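Long-range contacts in glucuronoarabinoxylan endo-1,4-beta-xylanase (Clostridium papyrosolvens, PDB 4FMV), which hydrolyses internal beta-1,4 linkages of xylan, this chain being the catalytic part of a larger family 30 glycoside hydrolase that also has carbohydrate-binding and dockerin modules: residues A[85-90]-A[137-142]; A[172-177]-A[199-204]; A[301-306]-A[313-318]; A[323-328]-A[379-384]. All blocks are in the same frame, centred on the assembly; numbering follows the deposited sequence.

Contact 1. Residues A[85-90]-A[137-142]; sequences ASPWNP and AISVQN
Asn142 lies with its whole side chain over one face of the Trp88 indole. Its CB rests above the six-membered ring, 4.0 Å from the centroid and 16° off the ring normal, a CH-pi contact. With CG set opposite the backbone N (chi1 -179°), the chain runs on across the ring: Asn142 CG comes 3.6 Å from Trp88 CE2. The amide stacks on the ring, planes 23° apart; Asn142 ND2 sits above the rim, 3.1 Å from Trp88 NE1, but as both are donors this is no hydrogen bond. Asn142 OD1 turns to Arg47, which hydrogen-bonds it through NH2. The main chain of Asn142 anchors the stack, its N donating to Pro87 O at 2.8 Å. Beside it Gln141, bent at chi2, curls back so that its NE2 donates two hydrogen bonds in the amide plane, to Trp88 O at 2.8 Å, straight at the hydrogen but from above the Trp88 carbonyl plane, and to Asn142 O; its OE1 takes Trp153 NE1. The Pro87 ring fits tightly against the turning backbone, Pro87 CD 3.0 Å from Ser139 O. Further back the strands pair in parallel, Ser139 N donating to Ala85 O at 2.9 Å, and the hydroxyls of Ser86 and Ser139 both reach Glu177. Ala85 and Ile138 face helix 114-130. These are the third and fourth strands of the (beta/alpha)8 barrel, joined where they open into loops at the C-terminal, active-site end; an asparagine just after strand four, as Asn142 is, fits the clan GH-A pattern.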
loop_
_atom_site.group_PDB
_atom_site.type_symbol
_atom_site.label_atom_id
_atom_site.label_comp_id
_atom_site.label_asym_id
_atom_site.label_seq_id
_atom_site.Cartn_x
_atom_site.Cartn_y
_atom_site.Cartn_z
ATOM N N ALA A 85 -7.397 4.987 7.106
ATOM C CA ALA A 85 -8.127 6.138 6.566
ATOM C C ALA A 85 -7.216 7.345 6.385
ATOM O O ALA A 85 -6.381 7.614 7.261
ATOM C CB ALA A 85 -9.297 6.501 7.501
ATOM N N SER A 86 -7.369 8.064 5.265
ATOM C CA SER A 86 -6.635 9.329 5.049
ATOM C C SER A 86 -7.646 10.445 4.758
ATOM O O SER A 86 -8.618 10.221 4.006
ATOM C CB SER A 86 -5.755 9.188 3.799
ATOM O OG SER A 86 -4.861 8.077 3.863
ATOM N N PRO A 87 -7.460 11.628 5.376
ATOM C CA PRO A 87 -8.097 12.911 5.035
ATOM C C PRO A 87 -7.405 13.691 3.895
ATOM O O PRO A 87 -6.167 13.822 3.926
ATOM C CB PRO A 87 -8.010 13.675 6.357
ATOM C CG PRO A 87 -6.632 13.166 6.984
ATOM C CD PRO A 87 -6.310 11.828 6.281
ATOM N N TRP A 88 -8.167 14.233 2.944
ATOM C CA TRP A 88 -7.692 15.298 2.053
ATOM C C TRP A 88 -7.843 16.707 2.610
ATOM O O TRP A 88 -7.078 17.596 2.267
ATOM C CB TRP A 88 -8.364 15.242 0.680
ATOM C CG TRP A 88 -7.840 14.228 -0.288
ATOM C CD1 TRP A 88 -7.376 14.466 -1.567
ATOM C CD2 TRP A 88 -7.797 12.803 -0.104
ATOM N NE1 TRP A 88 -7.045 13.264 -2.174
ATOM C CE2 TRP A 88 -7.288 12.241 -1.299
ATOM C CE3 TRP A 88 -8.129 11.957 0.958
ATOM C CZ2 TRP A 88 -7.089 10.862 -1.445
ATOM C CZ3 TRP A 88 -7.948 10.600 0.806
ATOM C CH2 TRP A 88 -7.437 10.064 -0.398
ATOM N N ASN A 89 -8.905 16.926 3.383
ATOM C CA ASN A 89 -9.134 18.217 4.025
ATOM C C ASN A 89 -9.769 18.010 5.388
ATOM O O ASN A 89 -10.476 17.023 5.603
ATOM C CB ASN A 89 -10.087 19.108 3.206
ATOM C CG ASN A 89 -9.575 19.419 1.801
ATOM O OD1 ASN A 89 -8.707 20.273 1.604
ATOM N ND2 ASN A 89 -10.159 18.761 0.818
ATOM N N PRO A 90 -9.543 18.949 6.321
ATOM C CA PRO A 90 -10.449 18.879 7.467
ATOM C C PRO A 90 -11.793 19.502 7.070
ATOM O O PRO A 90 -11.893 20.018 5.953
ATOM C CB PRO A 90 -9.747 19.730 8.517
ATOM C CG PRO A 90 -8.908 20.692 7.743
ATOM C CD PRO A 90 -8.526 20.006 6.449
ATOM N N ALA A 137 -4.947 2.207 11.291
ATOM C CA ALA A 137 -4.214 3.463 11.408
ATOM C C ALA A 137 -5.027 4.591 10.782
ATOM O O ALA A 137 -5.924 4.348 9.967
ATOM C CB ALA A 137 -2.840 3.360 10.698
ATOM N N ILE A 138 -4.704 5.824 11.159
ATOM C CA ILE A 138 -5.334 6.987 10.569
ATOM C C ILE A 138 -4.260 8.023 10.227
ATOM O O ILE A 138 -3.329 8.217 11.009
ATOM C CB ILE A 138 -6.419 7.572 11.509
ATOM C CG1 ILE A 138 -7.305 8.579 10.747
ATOM C CG2 ILE A 138 -5.777 8.175 12.789
ATOM C CD1 ILE A 138 -8.663 8.848 11.452
ATOM N N SER A 139 -4.393 8.644 9.049
ATOM C CA SER A 139 -3.379 9.528 8.486
ATOM C C SER A 139 -3.704 10.983 8.793
ATOM O O SER A 139 -4.871 11.363 8.816
ATOM C CB SER A 139 -3.254 9.304 6.964
ATOM O OG SER A 139 -2.256 10.121 6.351
ATOM N N VAL A 140 -2.668 11.782 9.053
ATOM C CA VAL A 140 -2.834 13.202 9.344
ATOM C C VAL A 140 -3.291 13.941 8.081
ATOM O O VAL A 140 -4.212 14.752 8.125
ATOM C CB VAL A 140 -1.514 13.845 9.890
ATOM C CG1 VAL A 140 -1.673 15.366 10.117
ATOM C CG2 VAL A 140 -1.054 13.140 11.171
ATOM N N GLN A 141 -2.600 13.729 6.968
ATOM C CA GLN A 141 -2.986 14.394 5.730
ATOM C C GLN A 141 -2.561 13.603 4.487
ATOM O O GLN A 141 -1.408 13.153 4.399
ATOM C CB GLN A 141 -2.311 15.799 5.698
ATOM C CG GLN A 141 -2.498 16.575 4.354
ATOM C CD GLN A 141 -3.926 17.052 4.109
ATOM O OE1 GLN A 141 -4.537 17.660 4.988
ATOM N NE2 GLN A 141 -4.466 16.787 2.891
ATOM N N ASN A 142 -3.426 13.546 3.482
ATOM C CA ASN A 142 -3.023 13.103 2.150
ATOM C C ASN A 142 -2.222 14.185 1.403
ATOM O O ASN A 142 -2.699 15.311 1.245
ATOM C CB ASN A 142 -4.254 12.789 1.306
ATOM C CG ASN A 142 -3.881 12.298 -0.074
ATOM O OD1 ASN A 142 -3.361 11.189 -0.207
ATOM N ND2 ASN A 142 -4.109 13.124 -1.108
#

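Contact 2. Residues A[172-177]-A[199-204]; sequences RVMAPE and MDVLGC
Arg172 lays its CB and CG across the CB of Asp200, with the two CB atoms 3.6 Å apart. The guanidinium does not meet the carboxylate, Arg172 NE staying 5.6 Å from Asp200 OD1, planes 84° apart; the arginine tip goes instead to Tyr136, bonding its carbonyl through NH1 and making a cation-pi contact. Asp200 uses its carboxylate on the backbone, OD2 taking Val173 N on the anti lone pair at 2.9 Å. In return Val173 O is gripped by two amides, those of Asp200 and Val201, so the chain is pinned where the second strand begins. From here 172-177 and 201-204 run in parallel, axes 32° apart, as strands five and six of the (beta/alpha)8 barrel. Ala175 N continues the ladder to Val201 O at 3.1 Å. On the face with Met174 and Val201, the methionine chain, bent at chi3, brings CE to within 3.8 Å of Val201 CG1, and Trp229 of the next strand touches both. On the face with Ala175 and Leu202, the leucine's CD2 comes 4.1 Å from CD of Pro176, which follows a cis peptide. The last rung is bent: Glu177 N donates to Gly203 O from above the carbonyl plane, while Glu177 OE1 is held by Arg47, Thr231 and His205.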
loop_
_atom_site.group_PDB
_atom_site.type_symbol
_atom_site.label_atom_id
_atom_site.label_comp_id
_atom_site.label_asym_id
_atom_site.label_seq_id
_atom_site.Cartn_x
_atom_site.Cartn_y
_atom_site.Cartn_z
ATOM N N ARG A 172 -3.341 3.986 15.644
ATOM C CA ARG A 172 -1.999 4.204 15.089
ATOM C C ARG A 172 -2.057 5.445 14.187
ATOM O O ARG A 172 -3.068 5.694 13.518
ATOM C CB ARG A 172 -1.504 3.009 14.270
ATOM C CG ARG A 172 -1.245 1.693 15.062
ATOM C CD ARG A 172 -0.662 0.639 14.094
ATOM N NE ARG A 172 -0.501 -0.689 14.686
ATOM C CZ ARG A 172 -1.518 -1.505 14.928
ATOM N NH1 ARG A 172 -2.757 -1.102 14.641
ATOM N NH2 ARG A 172 -1.305 -2.707 15.456
ATOM N N VAL A 173 -0.977 6.213 14.170
ATOM C CA VAL A 173 -0.903 7.415 13.349
ATOM C C VAL A 173 -0.013 7.198 12.122
ATOM O O VAL A 173 1.120 6.712 12.232
ATOM C CB VAL A 173 -0.369 8.614 14.167
ATOM C CG1 VAL A 173 -0.074 9.820 13.252
ATOM C CG2 VAL A 173 -1.359 8.987 15.276
ATOM N N MET A 174 -0.533 7.569 10.956
ATOM C CA MET A 174 0.223 7.500 9.725
ATOM C C MET A 174 0.589 8.911 9.292
ATOM O O MET A 174 -0.228 9.814 9.367
ATOM C CB MET A 174 -0.628 6.848 8.629
ATOM C CG MET A 174 -0.055 6.983 7.223
ATOM S SD MET A 174 -1.121 6.168 5.974
ATOM C CE MET A 174 -0.866 4.428 6.358
ATOM N N ALA A 175 1.815 9.096 8.822
ATOM C CA ALA A 175 2.178 10.353 8.192
ATOM C C ALA A 175 3.427 10.166 7.354
ATOM O O ALA A 175 4.150 9.189 7.560
ATOM C CB ALA A 175 2.480 11.359 9.291
ATOM N N PRO A 176 3.808 11.197 6.589
ATOM C CA PRO A 176 3.125 12.346 5.962
ATOM C C PRO A 176 2.315 12.086 4.684
ATOM O O PRO A 176 1.660 13.018 4.244
ATOM C CB PRO A 176 4.262 13.357 5.757
ATOM C CG PRO A 176 5.406 12.504 5.438
ATOM C CD PRO A 176 5.258 11.258 6.314
ATOM N N GLU A 177 2.489 10.930 4.033
ATOM C CA GLU A 177 1.907 10.672 2.711
ATOM C C GLU A 177 2.290 11.728 1.666
ATOM O O GLU A 177 1.431 12.272 0.973
ATOM C CB GLU A 177 0.385 10.525 2.777
ATOM C CG GLU A 177 -0.116 9.294 3.584
ATOM C CD GLU A 177 -1.506 8.888 3.146
ATOM O OE1 GLU A 177 -1.587 8.228 2.095
ATOM O OE2 GLU A 177 -2.509 9.253 3.824
ATOM N N MET A 199 4.432 8.601 15.676
ATOM C CA MET A 199 4.272 8.003 14.349
ATOM C C MET A 199 4.386 6.492 14.392
ATOM O O MET A 199 5.387 5.962 14.857
ATOM C CB MET A 199 5.334 8.509 13.383
ATOM C CG MET A 199 5.136 7.980 11.975
ATOM S SD MET A 199 6.611 8.122 10.943
ATOM C CE MET A 199 7.490 6.653 11.488
ATOM N N ASP A 200 3.307 5.808 14.037
ATOM C CA ASP A 200 3.322 4.370 13.782
ATOM C C ASP A 200 3.664 3.864 12.384
ATOM O O ASP A 200 4.374 2.866 12.235
ATOM C CB ASP A 200 2.047 3.758 14.337
ATOM C CG ASP A 200 1.820 4.194 15.764
ATOM O OD1 ASP A 200 2.490 3.631 16.653
ATOM O OD2 ASP A 200 1.020 5.131 15.979
ATOM N N VAL A 201 3.116 4.525 11.365
ATOM C CA VAL A 201 3.339 4.104 9.993
ATOM C C VAL A 201 3.804 5.302 9.183
ATOM O O VAL A 201 3.155 6.349 9.203
ATOM C CB VAL A 201 2.055 3.484 9.359
ATOM C CG1 VAL A 201 2.301 3.084 7.913
ATOM C CG2 VAL A 201 1.575 2.262 10.181
ATOM N N LEU A 202 4.927 5.159 8.484
ATOM C CA LEU A 202 5.368 6.238 7.598
ATOM C C LEU A 202 4.742 5.883 6.252
ATOM O O LEU A 202 5.104 4.863 5.653
ATOM C CB LEU A 202 6.905 6.257 7.498
ATOM C CG LEU A 202 7.556 7.559 6.993
ATOM C CD1 LEU A 202 9.072 7.554 7.201
ATOM C CD2 LEU A 202 7.223 7.771 5.551
ATOM N N GLY A 203 3.736 6.660 5.838
ATOM C CA GLY A 203 3.132 6.504 4.527
ATOM C C GLY A 203 3.747 7.407 3.475
ATOM O O GLY A 203 4.076 8.552 3.753
ATOM N N CYS A 204 3.790 6.935 2.239
ATOM C CA CYS A 204 4.320 7.718 1.133
ATOM C C CYS A 204 3.601 7.337 -0.157
ATOM O O CYS A 204 3.068 6.231 -0.273
ATOM C CB CYS A 204 5.814 7.445 0.961
ATOM S SG CYS A 204 6.212 5.738 0.473
#

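Contact 3. Residues A[301-306]-A[313-318]; sequences VDATAT and VSAYTG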
loop_
_atom_site.group_PDB
_atom_site.type_symbol
_atom_site.label_atom_id
_atom_site.label_comp_id
_atom_site.label_asym_id
_atom_site.label_seq_id
_atom_site.Cartn_x
_atom_site.Cartn_y
_atom_site.Cartn_z
ATOM N N VAL A 301 12.337 -12.556 2.063
ATOM C CA VAL A 301 13.630 -13.183 2.309
ATOM C C VAL A 301 14.568 -12.863 1.153
ATOM O O VAL A 301 14.118 -12.429 0.086
ATOM C CB VAL A 301 13.502 -14.710 2.460
ATOM C CG1 VAL A 301 12.578 -15.047 3.630
ATOM C CG2 VAL A 301 12.974 -15.329 1.171
ATOM N N ASP A 302 15.867 -13.064 1.372
ATOM C CA ASP A 302 16.877 -12.787 0.353
ATOM C C ASP A 302 16.725 -13.663 -0.866
ATOM O O ASP A 302 16.652 -14.877 -0.749
ATOM C CB ASP A 302 18.283 -13.012 0.912
ATOM C CG ASP A 302 18.851 -11.780 1.539
ATOM O OD1 ASP A 302 18.623 -10.687 0.974
ATOM O OD2 ASP A 302 19.518 -11.901 2.596
ATOM N N ALA A 303 16.702 -13.037 -2.034
ATOM C CA ALA A 303 16.688 -13.758 -3.300
ATOM C C ALA A 303 17.455 -12.949 -4.336
ATOM O O ALA A 303 17.400 -11.706 -4.334
ATOM C CB ALA A 303 15.255 -14.004 -3.765
ATOM N N THR A 304 18.171 -13.636 -5.222
ATOM C CA THR A 304 18.905 -12.915 -6.251
ATOM C C THR A 304 17.879 -12.069 -7.010
ATOM O O THR A 304 16.985 -12.612 -7.657
ATOM C CB THR A 304 19.533 -13.932 -7.198
ATOM O OG1 THR A 304 20.235 -14.906 -6.420
ATOM C CG2 THR A 304 20.489 -13.278 -8.199
ATOM N N ALA A 305 18.061 -10.747 -6.997
ATOM C CA ALA A 305 16.996 -9.827 -7.428
ATOM C C ALA A 305 16.876 -9.561 -8.930
ATOM O O ALA A 305 15.772 -9.298 -9.456
ATOM C CB ALA A 305 17.059 -8.515 -6.637
ATOM N N THR A 306 18.016 -9.603 -9.614
ATOM C CA THR A 306 18.070 -9.341 -11.055
ATOM C C THR A 306 18.984 -10.373 -11.698
ATOM O O THR A 306 20.133 -10.059 -12.031
ATOM C CB THR A 306 18.656 -7.943 -11.340
ATOM O OG1 THR A 306 19.990 -7.874 -10.803
ATOM C CG2 THR A 306 17.838 -6.882 -10.688
ATOM N N VAL A 313 13.233 -10.488 -9.486
ATOM C CA VAL A 313 12.728 -11.552 -8.628
ATOM C C VAL A 313 12.748 -11.161 -7.160
ATOM O O VAL A 313 13.719 -10.577 -6.685
ATOM C CB VAL A 313 13.541 -12.876 -8.827
ATOM C CG1 VAL A 313 13.094 -13.951 -7.831
ATOM C CG2 VAL A 313 13.400 -13.378 -10.259
ATOM N N SER A 314 11.672 -11.470 -6.442
ATOM C CA SER A 314 11.671 -11.338 -4.983
ATOM C C SER A 314 11.096 -12.608 -4.401
ATOM O O SER A 314 10.530 -13.401 -5.133
ATOM C CB SER A 314 10.881 -10.107 -4.521
ATOM O OG SER A 314 9.571 -10.051 -5.072
ATOM N N ALA A 315 11.256 -12.813 -3.097
ATOM C CA ALA A 315 10.801 -14.047 -2.457
ATOM C C ALA A 315 10.340 -13.793 -1.019
ATOM O O ALA A 315 10.778 -12.841 -0.388
ATOM C CB ALA A 315 11.914 -15.109 -2.501
ATOM N N TYR A 316 9.445 -14.636 -0.510
ATOM C CA TYR A 316 8.800 -14.410 0.787
ATOM C C TYR A 316 8.504 -15.755 1.444
ATOM O O TYR A 316 8.376 -16.764 0.750
ATOM C CB TYR A 316 7.478 -13.642 0.593
ATOM C CG TYR A 316 7.626 -12.452 -0.317
ATOM C CD1 TYR A 316 7.741 -12.625 -1.699
ATOM C CD2 TYR A 316 7.700 -11.155 0.194
ATOM C CE1 TYR A 316 7.906 -11.538 -2.553
ATOM C CE2 TYR A 316 7.883 -10.061 -0.655
ATOM C CZ TYR A 316 7.984 -10.271 -2.029
ATOM O OH TYR A 316 8.150 -9.221 -2.890
ATOM N N THR A 317 8.400 -15.783 2.773
ATOM C CA THR A 317 8.007 -17.011 3.474
ATOM C C THR A 317 7.047 -16.712 4.609
ATOM O O THR A 317 7.028 -15.609 5.150
ATOM C CB THR A 317 9.201 -17.767 4.118
ATOM O OG1 THR A 317 9.869 -16.908 5.053
ATOM C CG2 THR A 317 10.183 -18.243 3.080
ATOM N N GLY A 318 6.272 -17.724 4.984
ATOM C CA GLY A 318 5.419 -17.666 6.157
ATOM C C GLY A 318 4.428 -18.809 6.069
ATOM O O GLY A 318 4.265 -19.382 4.997
HETATM O O HOH W 1 13.338 -10.716 -1.890
HETATM O O HOH W 2 14.921 -10.210 -3.820
#
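Ala305 O receives the shortest direct hydrogen bond between the two segments, from Val313 N at 2.8 Å, the donor tilted 34° from the carbonyl plane. The preceding carbonyl, Thr304 O, packs 3.6 Å from Val313 CB. The second direct bond lies towards the other end, where Val301 N donates to Ala315 O almost straight, at 2.9 Å, but from well above the plane of that carbonyl. Between these two bonds the strands, whose axes make 150°, are held by water. One water donates to Val301 O at 2.7 Å and accepts from Ala315 N; another donates to both Ala303 O and Val313 O. On the side of the backbones turned from the waters, small side chains meet: Ala303 CB touches Ala315 CB at 3.7 Å, and Val301 CG2 closes on the same methyl group at 3.8 Å. The valine's other branch, CG1, stands opposite its carbonyl carbon (chi1 -60°) and thereby reaches Thr317 OG1 at 3.6 Å, the two side chains crossing at about a right angle. Val7 of strand 5-8 packs on Val301, Ala303 and Ala315. Within the second strand the hydroxyls of Ser314 and Tyr316 hydrogen-bond each other, pointing away from this seam. Direct backbone bonds thus join the hairpin at Val301-Ala315 and, just past the end of strand 299-303, at Ala305-Val313, while between them water bonds backbone groups that the diverging strands do not join directly.

Contact 4. Residues A[323-328]-A[379-384]; sequences VIVAIN and QSITTF
Ile381 lies between Val325 and Ile327 of the opposite strand. Its CD1 touches Val325 CG1 at 3.7 Å, and its CG1 lies 3.9 Å from Ile327 CG1, the two isoleucines running side by side and pointing the same way. With CG1 opposite its backbone N (chi1 173°), Ile381 stretches along the sheet surface and bridges both neighbours. Next along this face Thr383 turns OG1 to Val325 CG2, and its CG2 meets Val323 CG1 at 3.7 Å; the hydroxyl bonds Gln289 O. On the reverse face the Phe384 ring is approached at its edge by Ala326 CB, 4.1 Å from CE1, while Thr382 CG2 sits over one face towards the rim. The backbones form a regular antiparallel ladder: Ile324, Ala326 and Asn328 are hydrogen-bonded partners of Phe384, Thr382 and Ser380, with two bonds each, the shortest Phe384 N to Ile324 O at 2.7 Å. A water donates to Ala326 O and lies 2.8 Å from Thr382 OG1. At the polar edge Gln379 and Ser380 both face Asn328, a G1 beta bulge, with Gln379 in the left-handed region (phi 44°). The Asn328 amide is held by Gly330 N, Leu376 O and Ala332 O, and Ser380 OG by Pro377 O. The Ile327 and Ile381 face lies on helix 240-255 of the barrel; the Phe384 face turns inward among strands 371-376 and 347-353, the ring meeting Phe372 and also Phe338 of strand 334-341, so the pair stands between the barrel and the interior of the beta domain.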
loop_
_atom_site.group_PDB
_atom_site.type_symbol
_atom_site.label_atom_id
_atom_site.label_comp_id
_atom_site.label_asym_id
_atom_site.label_seq_id
_atom_site.Cartn_x
_atom_site.Cartn_y
_atom_site.Cartn_z
ATOM N N VAL A 323 7.096 -18.292 -1.316
ATOM C CA VAL A 323 6.551 -17.548 -2.443
ATOM C C VAL A 323 7.668 -16.822 -3.203
ATOM O O VAL A 323 8.482 -16.109 -2.590
ATOM C CB VAL A 323 5.509 -16.505 -1.979
ATOM C CG1 VAL A 323 4.936 -15.777 -3.171
ATOM C CG2 VAL A 323 4.385 -17.181 -1.169
ATOM N N ILE A 324 7.708 -17.023 -4.525
ATOM C CA ILE A 324 8.657 -16.357 -5.429
ATOM C C ILE A 324 7.857 -15.635 -6.503
ATOM O O ILE A 324 7.010 -16.236 -7.176
ATOM C CB ILE A 324 9.601 -17.355 -6.129
ATOM C CG1 ILE A 324 10.436 -18.115 -5.100
ATOM C CG2 ILE A 324 10.508 -16.640 -7.144
ATOM C CD1 ILE A 324 11.029 -19.417 -5.635
ATOM N N VAL A 325 8.111 -14.338 -6.640
ATOM C CA VAL A 325 7.484 -13.522 -7.666
ATOM C C VAL A 325 8.563 -13.137 -8.660
ATOM O O VAL A 325 9.556 -12.462 -8.310
ATOM C CB VAL A 325 6.829 -12.257 -7.063
ATOM C CG1 VAL A 325 6.252 -11.344 -8.165
ATOM C CG2 VAL A 325 5.752 -12.650 -6.046
ATOM N N ALA A 326 8.379 -13.584 -9.897
ATOM C CA ALA A 326 9.373 -13.366 -10.951
ATOM C C ALA A 326 8.746 -12.645 -12.132
ATOM O O ALA A 326 7.779 -13.125 -12.728
ATOM C CB ALA A 326 9.987 -14.688 -11.382
ATOM N N ILE A 327 9.301 -11.481 -12.455
ATOM C CA ILE A 327 8.786 -10.625 -13.512
ATOM C C ILE A 327 9.741 -10.665 -14.696
ATOM O O ILE A 327 10.934 -10.498 -14.512
ATOM C CB ILE A 327 8.679 -9.163 -13.028
ATOM C CG1 ILE A 327 7.753 -9.064 -11.808
ATOM C CG2 ILE A 327 8.191 -8.251 -14.173
ATOM C CD1 ILE A 327 7.985 -7.847 -10.930
ATOM N N ASN A 328 9.231 -10.932 -15.900
ATOM C CA ASN A 328 10.063 -10.833 -17.104
ATOM C C ASN A 328 9.538 -9.713 -18.002
ATOM O O ASN A 328 8.515 -9.888 -18.665
ATOM C CB ASN A 328 10.055 -12.171 -17.858
ATOM C CG ASN A 328 10.732 -12.090 -19.217
ATOM O OD1 ASN A 328 11.536 -11.188 -19.476
ATOM N ND2 ASN A 328 10.419 -13.052 -20.095
ATOM N N GLN A 379 7.110 -10.409 -21.085
ATOM C CA GLN A 379 6.283 -9.379 -20.469
ATOM C C GLN A 379 5.193 -9.960 -19.538
ATOM O O GLN A 379 3.997 -9.773 -19.747
ATOM C CB GLN A 379 5.689 -8.481 -21.567
ATOM C CG GLN A 379 6.760 -7.714 -22.349
ATOM C CD GLN A 379 6.194 -6.949 -23.542
ATOM O OE1 GLN A 379 5.602 -7.535 -24.451
ATOM N NE2 GLN A 379 6.353 -5.630 -23.527
ATOM N N SER A 380 5.639 -10.621 -18.476
ATOM C CA SER A 380 4.758 -11.381 -17.615
ATOM C C SER A 380 5.252 -11.256 -16.191
ATOM O O SER A 380 6.445 -10.993 -15.940
ATOM C CB SER A 380 4.812 -12.859 -18.007
ATOM O OG SER A 380 6.025 -13.439 -17.541
ATOM N N ILE A 381 4.322 -11.431 -15.264
ATOM C CA ILE A 381 4.648 -11.609 -13.861
ATOM C C ILE A 381 4.113 -12.974 -13.452
ATOM O O ILE A 381 2.970 -13.348 -13.782
ATOM C CB ILE A 381 4.056 -10.481 -12.959
ATOM C CG1 ILE A 381 4.271 -10.801 -11.467
ATOM C CG2 ILE A 381 2.590 -10.226 -13.285
ATOM C CD1 ILE A 381 3.980 -9.602 -10.514
ATOM N N THR A 382 4.960 -13.736 -12.776
ATOM C CA THR A 382 4.606 -15.074 -12.337
ATOM C C THR A 382 4.861 -15.187 -10.845
ATOM O O THR A 382 5.912 -14.747 -10.339
ATOM C CB THR A 382 5.452 -16.149 -13.032
ATOM O OG1 THR A 382 5.193 -16.160 -14.439
ATOM C CG2 THR A 382 5.146 -17.529 -12.449
ATOM N N THR A 383 3.907 -15.786 -10.140
ATOM C CA THR A 383 4.101 -16.089 -8.729
ATOM C C THR A 383 4.142 -17.603 -8.574
ATOM O O THR A 383 3.234 -18.308 -9.042
ATOM C CB THR A 383 2.993 -15.488 -7.871
ATOM O OG1 THR A 383 2.975 -14.064 -8.038
ATOM C CG2 THR A 383 3.210 -15.826 -6.405
ATOM N N PHE A 384 5.213 -18.106 -7.967
ATOM C CA PHE A 384 5.328 -19.528 -7.655
ATOM C C PHE A 384 5.084 -19.725 -6.164
ATOM O O PHE A 384 5.638 -19.001 -5.337
ATOM C CB PHE A 384 6.729 -20.054 -7.987
ATOM C CG PHE A 384 7.160 -19.805 -9.401
ATOM C CD1 PHE A 384 7.819 -18.633 -9.740
ATOM C CD2 PHE A 384 6.928 -20.750 -10.390
ATOM C CE1 PHE A 384 8.220 -18.393 -11.047
ATOM C CE2 PHE A 384 7.324 -20.524 -11.701
ATOM C CZ PHE A 384 7.982 -19.341 -12.026
HETATM O O HOH W 3 7.008 -14.379 -15.529
#

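Contacts 1 and 2 belong to the catalytic barrel, contacts 3 and 4 to the beta domain beside it; the centres of contacts 1 and 4 are about 34 Å apart. Contacts 1 and 2 are buried and lie on neighbouring strands 137-139 and 172-178, touching through Glu177. Parallel pairing there ends in polar, densely bonded side chains. Contacts 3 and 4 are antiparallel and share the next seam, strand 311-318 with 321-328, where Tyr316 N bonds Val323 O. Contact 3 is only partly buried and bridged by water; contact 4 is buried, with a full ladder and aliphatic packing.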